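Local coordinates for protein complement factor MASP-3 (Homo sapiens, PDB 3DEM) that binds mannan-binding lectin and ficolins through its CUB1-EGF-CUB2 region and, as a serine protease, probably acts in the lectin pathway of complement, at residues Y137-I142 / Y146-F151; T70-E75 / T79-G84; D214-P219 / C223-I228; P181-P186 / G270-Y275. All blocks are in the same frame, centred on the assembly; numbering follows the deposited sequence.

Interaction 1: residues Y137-I142 / Y146-F151. With CA (calcium ion), chain D.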
# COMPACT_ATOMS: atom_id res chain seq x y z
N TYR A 137 3.19 -17.00 -11.94
CA TYR A 137 3.02 -15.61 -11.55
C TYR A 137 2.28 -15.44 -10.22
O TYR A 137 1.30 -16.13 -9.96
CB TYR A 137 2.25 -14.84 -12.63
CG TYR A 137 2.87 -14.89 -14.01
CD1 TYR A 137 4.15 -14.38 -14.23
CD2 TYR A 137 2.17 -15.41 -15.09
CE1 TYR A 137 4.72 -14.41 -15.51
CE2 TYR A 137 2.73 -15.46 -16.35
CZ TYR A 137 4.00 -14.95 -16.56
OH TYR A 137 4.55 -14.99 -17.82
N CYS A 138 2.77 -14.52 -9.40
CA CYS A 138 2.07 -14.11 -8.19
C CYS A 138 1.57 -12.68 -8.36
O CYS A 138 2.30 -11.82 -8.85
CB CYS A 138 3.00 -14.20 -6.98
SG CYS A 138 2.21 -13.86 -5.37
N HIS A 139 0.33 -12.42 -7.97
CA HIS A 139 -0.25 -11.08 -8.07
C HIS A 139 -0.71 -10.62 -6.69
O HIS A 139 -1.56 -11.25 -6.06
CB HIS A 139 -1.44 -11.06 -9.04
CG HIS A 139 -1.13 -11.63 -10.39
ND1 HIS A 139 -0.68 -10.85 -11.44
CD2 HIS A 139 -1.20 -12.90 -10.87
CE1 HIS A 139 -0.49 -11.62 -12.50
NE2 HIS A 139 -0.80 -12.86 -12.18
N ASN A 140 -0.14 -9.51 -6.23
CA ASN A 140 -0.51 -8.96 -4.93
C ASN A 140 -1.66 -7.98 -5.05
O ASN A 140 -1.74 -7.22 -6.02
CB ASN A 140 0.68 -8.27 -4.28
CG ASN A 140 0.40 -7.83 -2.85
OD1 ASN A 140 -0.15 -8.59 -2.06
ND2 ASN A 140 0.78 -6.61 -2.52
N TYR A 141 -2.55 -8.00 -4.07
CA TYR A 141 -3.55 -6.95 -3.92
C TYR A 141 -3.77 -6.64 -2.44
O TYR A 141 -3.21 -7.30 -1.57
CB TYR A 141 -4.87 -7.31 -4.62
CG TYR A 141 -5.60 -8.51 -4.05
CD1 TYR A 141 -6.47 -8.37 -2.97
CD2 TYR A 141 -5.44 -9.77 -4.61
CE1 TYR A 141 -7.14 -9.47 -2.45
CE2 TYR A 141 -6.11 -10.87 -4.10
CZ TYR A 141 -6.96 -10.71 -3.02
OH TYR A 141 -7.62 -11.81 -2.52
N ILE A 142 -4.57 -5.62 -2.18
CA ILE A 142 -4.82 -5.17 -0.82
C ILE A 142 -5.70 -6.17 -0.08
O ILE A 142 -6.87 -6.33 -0.40
CB ILE A 142 -5.44 -3.75 -0.80
CG1 ILE A 142 -4.47 -2.75 -1.43
CG2 ILE A 142 -5.81 -3.33 0.61
CD1 ILE A 142 -5.05 -1.37 -1.67
N TYR A 146 -3.18 -13.68 -5.38
CA TYR A 146 -3.56 -14.85 -6.16
C TYR A 146 -2.47 -15.21 -7.16
O TYR A 146 -1.58 -14.40 -7.43
CB TYR A 146 -4.91 -14.64 -6.87
CG TYR A 146 -4.91 -13.57 -7.94
CD1 TYR A 146 -4.61 -13.88 -9.26
CD2 TYR A 146 -5.21 -12.25 -7.62
CE1 TYR A 146 -4.62 -12.90 -10.24
CE2 TYR A 146 -5.21 -11.26 -8.59
CZ TYR A 146 -4.92 -11.59 -9.90
OH TYR A 146 -4.93 -10.61 -10.87
N CYS A 147 -2.55 -16.42 -7.71
CA CYS A 147 -1.60 -16.90 -8.70
C CYS A 147 -2.24 -16.93 -10.08
O CYS A 147 -3.46 -17.03 -10.21
CB CYS A 147 -1.11 -18.31 -8.34
SG CYS A 147 -0.49 -18.54 -6.65
N SER A 148 -1.40 -16.84 -11.11
CA SER A 148 -1.85 -17.07 -12.49
C SER A 148 -0.73 -17.78 -13.25
O SER A 148 0.36 -17.97 -12.72
CB SER A 148 -2.25 -15.76 -13.17
OG SER A 148 -1.12 -15.07 -13.68
N CYS A 149 -1.01 -18.15 -14.50
CA CYS A 149 -0.06 -18.98 -15.25
C CYS A 149 0.39 -18.35 -16.56
O CYS A 149 -0.27 -17.46 -17.10
CB CYS A 149 -0.66 -20.36 -15.51
SG CYS A 149 -1.04 -21.22 -13.98
N ARG A 150 1.52 -18.82 -17.06
CA ARG A 150 1.98 -18.42 -18.38
C ARG A 150 1.01 -18.86 -19.46
O ARG A 150 0.28 -19.85 -19.31
CB ARG A 150 3.35 -19.03 -18.70
CG ARG A 150 4.49 -18.59 -17.81
CD ARG A 150 5.80 -19.17 -18.35
NE ARG A 150 6.68 -19.60 -17.27
CZ ARG A 150 7.23 -20.81 -17.18
NH1 ARG A 150 7.03 -21.72 -18.14
NH2 ARG A 150 8.02 -21.10 -16.15
N PHE A 151 1.03 -18.12 -20.56
CA PHE A 151 0.26 -18.43 -21.75
C PHE A 151 0.46 -19.89 -22.14
O PHE A 151 1.59 -20.37 -22.27
CB PHE A 151 0.70 -17.51 -22.89
CG PHE A 151 -0.02 -17.74 -24.18
CD1 PHE A 151 -1.25 -17.17 -24.41
CD2 PHE A 151 0.56 -18.51 -25.17
CE1 PHE A 151 -1.91 -17.38 -25.60
CE2 PHE A 151 -0.09 -18.72 -26.37
CZ PHE A 151 -1.33 -18.16 -26.59
CA CA D . -1.48 -8.53 -0.25
O HOH W 1 2.61 -15.57 -20.08
O HOH W 2 -2.56 -9.28 1.74
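The beta hairpin of the calcium-binding EGF domain is formed by strand 137-141 and the strand that ends at Ser148. Tyr137 with Ser148 and His139 with Tyr146 are antiparallel hydrogen-bonded pairs, and Cys138 with Cys147 is the non-hydrogen-bonded pair between them. The shortest of the four backbone bonds is His139 N to Tyr146 O at 2.8 Å.

The side chains of Tyr137, His139, Tyr146 and Ser148 share one face. His139 NE2 donates to Ser148 OG at 2.7 Å, with the hydroxyl close to the imidazole plane and an N-H...O angle of 163°. Tyr146 has CG between its backbone N and carbonyl carbon (chi1 66°), which lays its ring against the His139 side chain. His139 CB sits over the ring face, 3.8 Å from the Tyr146 centroid, a CH-pi contact. The imidazole is slid off the phenol, with planes 20° apart and little overlap. At the edge of the Tyr146 ring, CD2 meets Tyr141 CE2 at 3.9 Å. Tyr137 CB lies 3.5 Å from Ser148 OG, and the Tyr137 ring edge meets Cys149 O in plane. The hydroxyl of Tyr137 and Phe151 N share a water.

The hairpin also supplies calcium ligands: the side chain of Asn140 and Tyr141 O, the latter 2.5 Å from the calcium ion. Asp120, Val121, Glu123 and Gly144 add the other protein ligands. Disulfides from Cys138 to Cys124 and from Cys147 to Cys134 tie the opposite face to the rest of the domain. The aromatic face meets the second subunit, whose Tyr42 bonds to His139 ND1 and whose Phe9 stacks on Tyr141.

Interaction 2: residues T70-E75 / T79-G84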
# COMPACT_ATOMS: atom_id res chain seq x y z
N THR A 70 10.33 -1.86 23.48
CA THR A 70 10.04 -1.22 24.75
C THR A 70 10.69 0.15 24.74
O THR A 70 11.88 0.27 24.46
CB THR A 70 10.58 -2.03 25.95
OG1 THR A 70 10.11 -3.38 25.85
CG2 THR A 70 10.11 -1.43 27.27
N PHE A 71 9.90 1.18 25.01
CA PHE A 71 10.39 2.55 24.95
C PHE A 71 10.26 3.27 26.28
O PHE A 71 9.33 3.01 27.05
CB PHE A 71 9.65 3.35 23.88
CG PHE A 71 9.79 2.78 22.50
CD1 PHE A 71 11.02 2.79 21.85
CD2 PHE A 71 8.68 2.28 21.82
CE1 PHE A 71 11.16 2.28 20.57
CE2 PHE A 71 8.81 1.76 20.54
CZ PHE A 71 10.05 1.77 19.91
N CYS A 72 11.20 4.17 26.55
CA CYS A 72 11.10 5.09 27.67
C CYS A 72 12.05 6.25 27.42
O CYS A 72 12.72 6.28 26.39
CB CYS A 72 11.40 4.37 29.00
SG CYS A 72 13.02 3.58 29.16
N GLY A 73 12.09 7.22 28.33
CA GLY A 73 12.96 8.38 28.14
C GLY A 73 12.29 9.52 27.40
O GLY A 73 11.14 9.42 26.97
N ARG A 74 13.02 10.62 27.24
CA ARG A 74 12.49 11.80 26.56
C ARG A 74 13.21 12.04 25.23
O ARG A 74 14.44 11.98 25.16
CB ARG A 74 12.55 13.03 27.46
CG ARG A 74 13.95 13.53 27.78
CD ARG A 74 13.90 14.75 28.69
NE ARG A 74 13.63 14.41 30.08
CZ ARG A 74 14.58 14.29 31.02
NH1 ARG A 74 15.85 14.49 30.70
NH2 ARG A 74 14.25 13.98 32.26
N GLU A 75 12.43 12.31 24.19
CA GLU A 75 12.96 12.49 22.83
C GLU A 75 14.00 13.61 22.76
O GLU A 75 14.93 13.55 21.95
CB GLU A 75 11.83 12.72 21.82
CG GLU A 75 10.82 13.80 22.21
CD GLU A 75 9.50 13.69 21.44
OE1 GLU A 75 9.50 13.14 20.32
OE2 GLU A 75 8.46 14.15 21.97
N THR A 79 20.84 9.58 23.13
CA THR A 79 21.46 8.41 23.74
C THR A 79 20.38 7.79 24.63
O THR A 79 20.62 7.47 25.79
CB THR A 79 22.72 8.77 24.57
OG1 THR A 79 23.55 9.68 23.83
CG2 THR A 79 23.54 7.51 24.90
N GLU A 80 19.19 7.65 24.05
CA GLU A 80 18.01 7.22 24.80
C GLU A 80 17.24 6.09 24.12
O GLU A 80 17.57 5.67 23.01
CB GLU A 80 17.08 8.41 25.05
CG GLU A 80 17.60 9.39 26.10
CD GLU A 80 17.29 8.95 27.51
OE1 GLU A 80 16.30 8.22 27.70
OE2 GLU A 80 18.03 9.36 28.44
N GLN A 81 16.20 5.62 24.82
CA GLN A 81 15.43 4.45 24.40
C GLN A 81 14.08 4.88 23.86
O GLN A 81 13.10 4.14 23.93
CB GLN A 81 15.24 3.52 25.59
CG GLN A 81 16.26 3.73 26.70
CD GLN A 81 16.13 2.72 27.83
OE1 GLN A 81 16.16 3.08 29.01
NE2 GLN A 81 15.99 1.44 27.47
N THR A 82 14.03 6.10 23.32
CA THR A 82 12.82 6.63 22.72
C THR A 82 12.64 6.06 21.32
O THR A 82 13.60 5.58 20.71
CB THR A 82 12.88 8.16 22.65
OG1 THR A 82 14.04 8.56 21.92
CG2 THR A 82 12.95 8.74 24.05
N PRO A 83 11.40 6.09 20.81
CA PRO A 83 11.09 5.57 19.48
C PRO A 83 11.63 6.43 18.34
O PRO A 83 11.93 5.91 17.27
CB PRO A 83 9.55 5.55 19.46
CG PRO A 83 9.14 6.58 20.46
CD PRO A 83 10.21 6.60 21.51
N GLY A 84 11.76 7.74 18.57
CA GLY A 84 12.18 8.66 17.53
C GLY A 84 11.22 8.67 16.35
O GLY A 84 10.00 8.68 16.54
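Gln81, Phe71 and Thr82 bury the most surface in this contact. The Phe71 ring lies against Pro83, whose CB stands over the ring centre, 3.7 Å from the centroid and 8° off the normal. CG of Phe71 is anti to its carbonyl carbon (chi1 -60°), which turns one ring edge to the backbone of Gln81. There Phe71 CD1 is 3.2 Å from Gln81 O, near the ring plane. The same carbonyl accepts the single hydrogen bond between the segments, from Cys72 N at 3.2 Å. The donor stands well above the carbonyl plane, and the N-H...O angle is 155°.

The segments belong to the first CUB domain, where the chain leaves edge strand 67-71 and loops back toward strand 88-89. The Gln81 side chain runs out beside the sulfur of Cys72, which is tied to Cys54 by a disulfide. Thr82 puts its methyl CG2 against the backbone of the other segment, 3.4 Å from Cys72 O and 3.5 Å from Gly73 O. Glu80 OE1 approaches Gly73 CA at 3.4 Å, but its hydrogen bond is to Ser50 OG. From strand 37-47, Phe46 packs on Phe71 and Phe43 on Pro83.

Interaction 3: residues D214-P219 / C223-I228. With CA (calcium ion), chain F.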
# COMPACT_ATOMS: atom_id res chain seq x y z
N ASP A 214 14.98 -37.39 -17.19
CA ASP A 214 15.01 -36.76 -15.88
C ASP A 214 13.59 -36.64 -15.34
O ASP A 214 12.88 -35.66 -15.62
CB ASP A 214 15.69 -35.39 -15.97
CG ASP A 214 15.71 -34.63 -14.65
OD1 ASP A 214 15.46 -35.23 -13.58
OD2 ASP A 214 16.00 -33.42 -14.69
N ILE A 215 13.18 -37.66 -14.59
CA ILE A 215 11.87 -37.69 -13.95
C ILE A 215 12.10 -37.81 -12.45
O ILE A 215 12.84 -38.68 -12.00
CB ILE A 215 11.02 -38.88 -14.45
CG1 ILE A 215 10.91 -38.83 -15.98
CG2 ILE A 215 9.63 -38.86 -13.81
CD1 ILE A 215 9.96 -39.87 -16.57
N GLU A 216 11.49 -36.91 -11.68
CA GLU A 216 11.65 -36.91 -10.23
C GLU A 216 11.43 -38.30 -9.66
O GLU A 216 10.46 -38.99 -10.01
CB GLU A 216 10.65 -35.93 -9.60
CG GLU A 216 10.97 -35.56 -8.16
CD GLU A 216 9.86 -34.75 -7.52
OE1 GLU A 216 8.86 -34.46 -8.21
OE2 GLU A 216 9.98 -34.40 -6.32
N ASP A 217 12.33 -38.73 -8.77
CA ASP A 217 12.18 -40.02 -8.12
C ASP A 217 12.49 -39.94 -6.63
O ASP A 217 12.75 -38.87 -6.09
CB ASP A 217 13.03 -41.10 -8.80
CG ASP A 217 14.53 -40.90 -8.60
OD1 ASP A 217 14.94 -39.87 -8.01
OD2 ASP A 217 15.30 -41.78 -9.02
N HIS A 218 12.43 -41.10 -5.97
CA HIS A 218 12.71 -41.21 -4.55
C HIS A 218 13.71 -42.35 -4.38
O HIS A 218 13.62 -43.35 -5.09
CB HIS A 218 11.43 -41.52 -3.78
CG HIS A 218 11.56 -41.39 -2.29
ND1 HIS A 218 11.98 -42.43 -1.49
CD2 HIS A 218 11.32 -40.35 -1.46
CE1 HIS A 218 12.00 -42.03 -0.23
NE2 HIS A 218 11.60 -40.77 -0.18
N PRO A 219 14.67 -42.20 -3.46
CA PRO A 219 15.70 -43.22 -3.29
C PRO A 219 15.21 -44.56 -2.73
O PRO A 219 15.85 -45.58 -2.93
CB PRO A 219 16.69 -42.57 -2.32
CG PRO A 219 15.91 -41.54 -1.59
CD PRO A 219 14.86 -41.05 -2.56
N CYS A 223 8.96 -44.54 -7.62
CA CYS A 223 8.20 -43.50 -8.31
C CYS A 223 6.94 -42.99 -7.58
O CYS A 223 5.83 -43.18 -8.06
CB CYS A 223 7.82 -43.97 -9.72
SG CYS A 223 9.21 -44.64 -10.72
N PRO A 224 7.13 -42.34 -6.41
CA PRO A 224 5.98 -41.84 -5.65
C PRO A 224 5.46 -40.49 -6.13
O PRO A 224 4.39 -40.06 -5.70
CB PRO A 224 6.54 -41.72 -4.23
CG PRO A 224 7.98 -41.43 -4.42
CD PRO A 224 8.40 -42.07 -5.73
N TYR A 225 6.21 -39.82 -7.01
CA TYR A 225 5.90 -38.46 -7.41
C TYR A 225 5.44 -38.35 -8.87
O TYR A 225 4.27 -38.09 -9.14
CB TYR A 225 7.12 -37.55 -7.19
CG TYR A 225 7.70 -37.61 -5.79
CD1 TYR A 225 6.90 -37.40 -4.67
CD2 TYR A 225 9.05 -37.86 -5.59
CE1 TYR A 225 7.43 -37.44 -3.39
CE2 TYR A 225 9.59 -37.91 -4.31
CZ TYR A 225 8.77 -37.70 -3.21
OH TYR A 225 9.31 -37.76 -1.95
N ASP A 226 6.39 -38.53 -9.79
CA ASP A 226 6.13 -38.48 -11.22
C ASP A 226 6.47 -39.83 -11.83
O ASP A 226 7.24 -40.60 -11.26
CB ASP A 226 6.98 -37.40 -11.89
CG ASP A 226 6.90 -36.05 -11.17
OD1 ASP A 226 5.88 -35.76 -10.49
OD2 ASP A 226 7.87 -35.27 -11.30
N TYR A 227 5.91 -40.13 -13.00
CA TYR A 227 6.17 -41.41 -13.63
C TYR A 227 5.60 -41.55 -15.03
O TYR A 227 4.68 -40.83 -15.43
CB TYR A 227 5.64 -42.55 -12.76
CG TYR A 227 4.17 -42.42 -12.43
CD1 TYR A 227 3.20 -42.87 -13.31
CD2 TYR A 227 3.75 -41.85 -11.23
CE1 TYR A 227 1.86 -42.76 -13.02
CE2 TYR A 227 2.40 -41.73 -10.93
CZ TYR A 227 1.46 -42.19 -11.83
OH TYR A 227 0.11 -42.08 -11.55
N ILE A 228 6.18 -42.49 -15.77
CA ILE A 228 5.63 -42.96 -17.03
C ILE A 228 5.10 -44.37 -16.81
O ILE A 228 5.75 -45.20 -16.18
CB ILE A 228 6.72 -43.04 -18.12
CG1 ILE A 228 7.25 -41.65 -18.48
CG2 ILE A 228 6.19 -43.74 -19.37
CD1 ILE A 228 8.36 -41.68 -19.50
CA CA F . 7.44 -33.60 -9.73
O HOH W 3 8.54 -40.34 -8.93
O HOH W 4 11.75 -43.76 -7.25
O HOH W 5 6.07 -32.39 -11.28
O HOH W 6 9.26 -32.70 -11.00
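The Tyr225 ring has Pro224 CG over the centre of one face, 3.8 Å above the plane. Glu216 OE2 lies over the opposite face, 3.7 Å from Tyr225 CD2, with the carboxylate turned 22° from the ring. Asp217 O is at the ring edge, in plane. The His218 imidazole carries Pro219 CD over one face, and at its edge His218 CD2 comes 3.3 Å from Tyr225 OH.

Tyr225 borders the calcium site of the second CUB domain; His218 lies farther off. Glu216 has CG anti to the backbone N (chi1 -165°) and an extended chain, which carries OE1 to within 2.2 Å of the calcium ion. Asp226 grips the metal with both carboxylate oxygens, unequally: OD2 is at 2.3 Å and OD1 at 2.8 Å. The two carboxylates are 67° apart in plane. Asp263 and Ser265 complete the protein ligands, and Tyr187 OH bonds both Asp226 OD2 and Glu216 N. Away from the metal, Ile215 CG2 packs on Asp226 CB, and Ile215 CD1 meets Ile228 CG1. No direct hydrogen bond joins the segments. Instead a water donates to Glu216 O at 2.6 Å and to Asp226 O, and accepts from Tyr225 N.

Interaction 4: residues P181-P186 / G270-Y275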
# COMPACT_ATOMS: atom_id res chain seq x y z
N PRO A 181 6.02 -32.51 -22.15
CA PRO A 181 5.74 -31.15 -22.65
C PRO A 181 6.91 -30.19 -22.42
O PRO A 181 7.48 -30.16 -21.33
CB PRO A 181 4.52 -30.72 -21.83
CG PRO A 181 3.91 -32.00 -21.35
CD PRO A 181 5.04 -32.93 -21.13
N ASP A 182 7.26 -29.44 -23.46
CA ASP A 182 8.34 -28.45 -23.40
C ASP A 182 9.75 -29.05 -23.25
O ASP A 182 10.72 -28.33 -23.00
CB ASP A 182 8.07 -27.41 -22.29
CG ASP A 182 8.59 -26.03 -22.64
OD1 ASP A 182 8.99 -25.80 -23.81
OD2 ASP A 182 8.62 -25.15 -21.74
N PHE A 183 9.87 -30.37 -23.40
CA PHE A 183 11.18 -31.04 -23.36
C PHE A 183 12.20 -30.30 -24.22
O PHE A 183 11.88 -29.91 -25.34
CB PHE A 183 11.06 -32.49 -23.84
CG PHE A 183 12.38 -33.24 -23.88
CD1 PHE A 183 12.85 -33.90 -22.75
CD2 PHE A 183 13.14 -33.27 -25.04
CE1 PHE A 183 14.06 -34.58 -22.77
CE2 PHE A 183 14.36 -33.95 -25.07
CZ PHE A 183 14.81 -34.62 -23.93
N PRO A 184 13.44 -30.14 -23.72
CA PRO A 184 13.95 -30.59 -22.42
C PRO A 184 13.91 -29.51 -21.33
O PRO A 184 14.70 -29.55 -20.39
CB PRO A 184 15.40 -30.94 -22.74
CG PRO A 184 15.79 -29.91 -23.80
CD PRO A 184 14.51 -29.50 -24.52
N ASN A 185 13.00 -28.54 -21.46
CA ASN A 185 12.75 -27.62 -20.36
C ASN A 185 11.93 -28.33 -19.29
O ASN A 185 11.32 -29.36 -19.57
CB ASN A 185 12.04 -26.36 -20.87
CG ASN A 185 12.84 -25.63 -21.92
OD1 ASN A 185 13.90 -25.08 -21.64
ND2 ASN A 185 12.34 -25.63 -23.15
N PRO A 186 11.93 -27.81 -18.06
CA PRO A 186 11.14 -28.44 -17.00
C PRO A 186 9.71 -28.75 -17.44
O PRO A 186 9.01 -27.87 -17.93
CB PRO A 186 11.15 -27.39 -15.88
CG PRO A 186 12.43 -26.64 -16.08
CD PRO A 186 12.66 -26.61 -17.58
N GLY A 270 12.43 -33.97 -17.89
CA GLY A 270 11.55 -34.88 -18.62
C GLY A 270 12.24 -35.93 -19.45
O GLY A 270 13.27 -36.50 -19.05
N TRP A 271 11.69 -36.20 -20.63
CA TRP A 271 12.06 -37.37 -21.41
C TRP A 271 11.67 -37.24 -22.87
O TRP A 271 10.82 -36.43 -23.25
CB TRP A 271 11.38 -38.62 -20.83
CG TRP A 271 9.88 -38.48 -20.71
CD1 TRP A 271 9.18 -38.02 -19.63
CD2 TRP A 271 8.90 -38.80 -21.71
NE1 TRP A 271 7.82 -38.03 -19.90
CE2 TRP A 271 7.63 -38.50 -21.17
CE3 TRP A 271 8.98 -39.29 -23.02
CZ2 TRP A 271 6.44 -38.69 -21.89
CZ3 TRP A 271 7.80 -39.48 -23.73
CH2 TRP A 271 6.55 -39.18 -23.16
N ARG A 272 12.32 -38.05 -23.69
CA ARG A 272 12.05 -38.10 -25.12
C ARG A 272 12.18 -39.55 -25.58
O ARG A 272 13.07 -40.28 -25.14
CB ARG A 272 13.05 -37.23 -25.88
CG ARG A 272 13.12 -37.52 -27.37
CD ARG A 272 14.20 -36.71 -28.06
NE ARG A 272 14.44 -37.20 -29.42
CZ ARG A 272 14.36 -36.45 -30.52
NH1 ARG A 272 14.06 -35.15 -30.44
NH2 ARG A 272 14.60 -36.99 -31.70
N LEU A 273 11.29 -39.97 -26.46
CA LEU A 273 11.43 -41.29 -27.05
C LEU A 273 11.15 -41.22 -28.54
O LEU A 273 10.47 -40.30 -29.02
CB LEU A 273 10.53 -42.32 -26.35
CG LEU A 273 9.01 -42.23 -26.48
CD1 LEU A 273 8.53 -42.82 -27.82
CD2 LEU A 273 8.36 -42.96 -25.31
N SER A 274 11.68 -42.18 -29.27
CA SER A 274 11.30 -42.37 -30.64
C SER A 274 10.68 -43.76 -30.75
O SER A 274 11.07 -44.68 -30.03
CB SER A 274 12.50 -42.24 -31.58
OG SER A 274 13.46 -43.25 -31.31
N TYR A 275 9.72 -43.91 -31.65
CA TYR A 275 9.12 -45.21 -31.88
C TYR A 275 9.22 -45.57 -33.34
O TYR A 275 9.32 -44.70 -34.20
CB TYR A 275 7.65 -45.22 -31.44
CG TYR A 275 6.71 -44.51 -32.39
CD1 TYR A 275 6.22 -45.15 -33.53
CD2 TYR A 275 6.29 -43.22 -32.14
CE1 TYR A 275 5.36 -44.51 -34.40
CE2 TYR A 275 5.43 -42.57 -33.01
CZ TYR A 275 4.97 -43.22 -34.14
OH TYR A 275 4.11 -42.58 -35.00
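Phe183 carries this contact, reaching from the 181-186 loop to Gly270, Trp271 and Arg272. Phe183 CB is 4.0 Å from Trp271 O, the first atom it meets across the contact. The ring then extends with CG anti to the backbone N (chi1 178°), which places it along the chain from Gly270 to Arg272. CG also faces Trp271 O. Phe183 CD1 comes closest to that carbonyl, 3.3 Å from Trp271 O, and lies as near to Trp271 N. Phe183 CE1 is 3.6 Å from Trp271 C. The carbonyl carbon of Gly270 lies near the ring plane, at the edge.

Arg272 CB lies over one face of the ring, toward its rim. It is nearest Phe183 CE2, with Arg272 CB to Phe183 CE2 at 3.6 Å. At the tip, Phe183 CZ is 3.7 Å from Arg272 CB. The CH-pi contact puts Arg272 CB 3.9 Å from the centroid of the Phe183 ring. Pro184 CB covers the opposite face, over the ring centre, so the ring is held between the two. The peptide bond before Pro184 is cis. The Arg272 chain runs on past the ring, extended to NE, and forms a salt bridge with Glu210.

No hydrogen bond links the two segments directly, and the contact is plain packing in the second CUB domain. Pro184 O accepts a bond from Arg269 NE, just ahead of Gly270. The buried indole of Trp271 meets Phe260 of strand 255-261 edge-to-face. Strand 272-277 itself runs between strands 175-179 and 205-209.

In the fold
From the N terminus, interaction 2 comes first and closes a short loop after strand 67-71 in the first CUB domain. Interaction 1 follows in series, closing the EGF hairpin; the centres of the two lie about 42 Å apart. The second CUB domain holds the other two. Interaction 4 opens at 181-186 and closes only at 270-275, spanning most of that domain. Interaction 3 closes its short loop within this span. The two touch: Asp214 N lies 2.7 Å from Gly270 O, a probable hydrogen bond, and Ile215 and Ile228 pack on Trp271. The calcium-site loop is thereby joined to segment 270-275. Interaction 2 lies across the chain's centre from both.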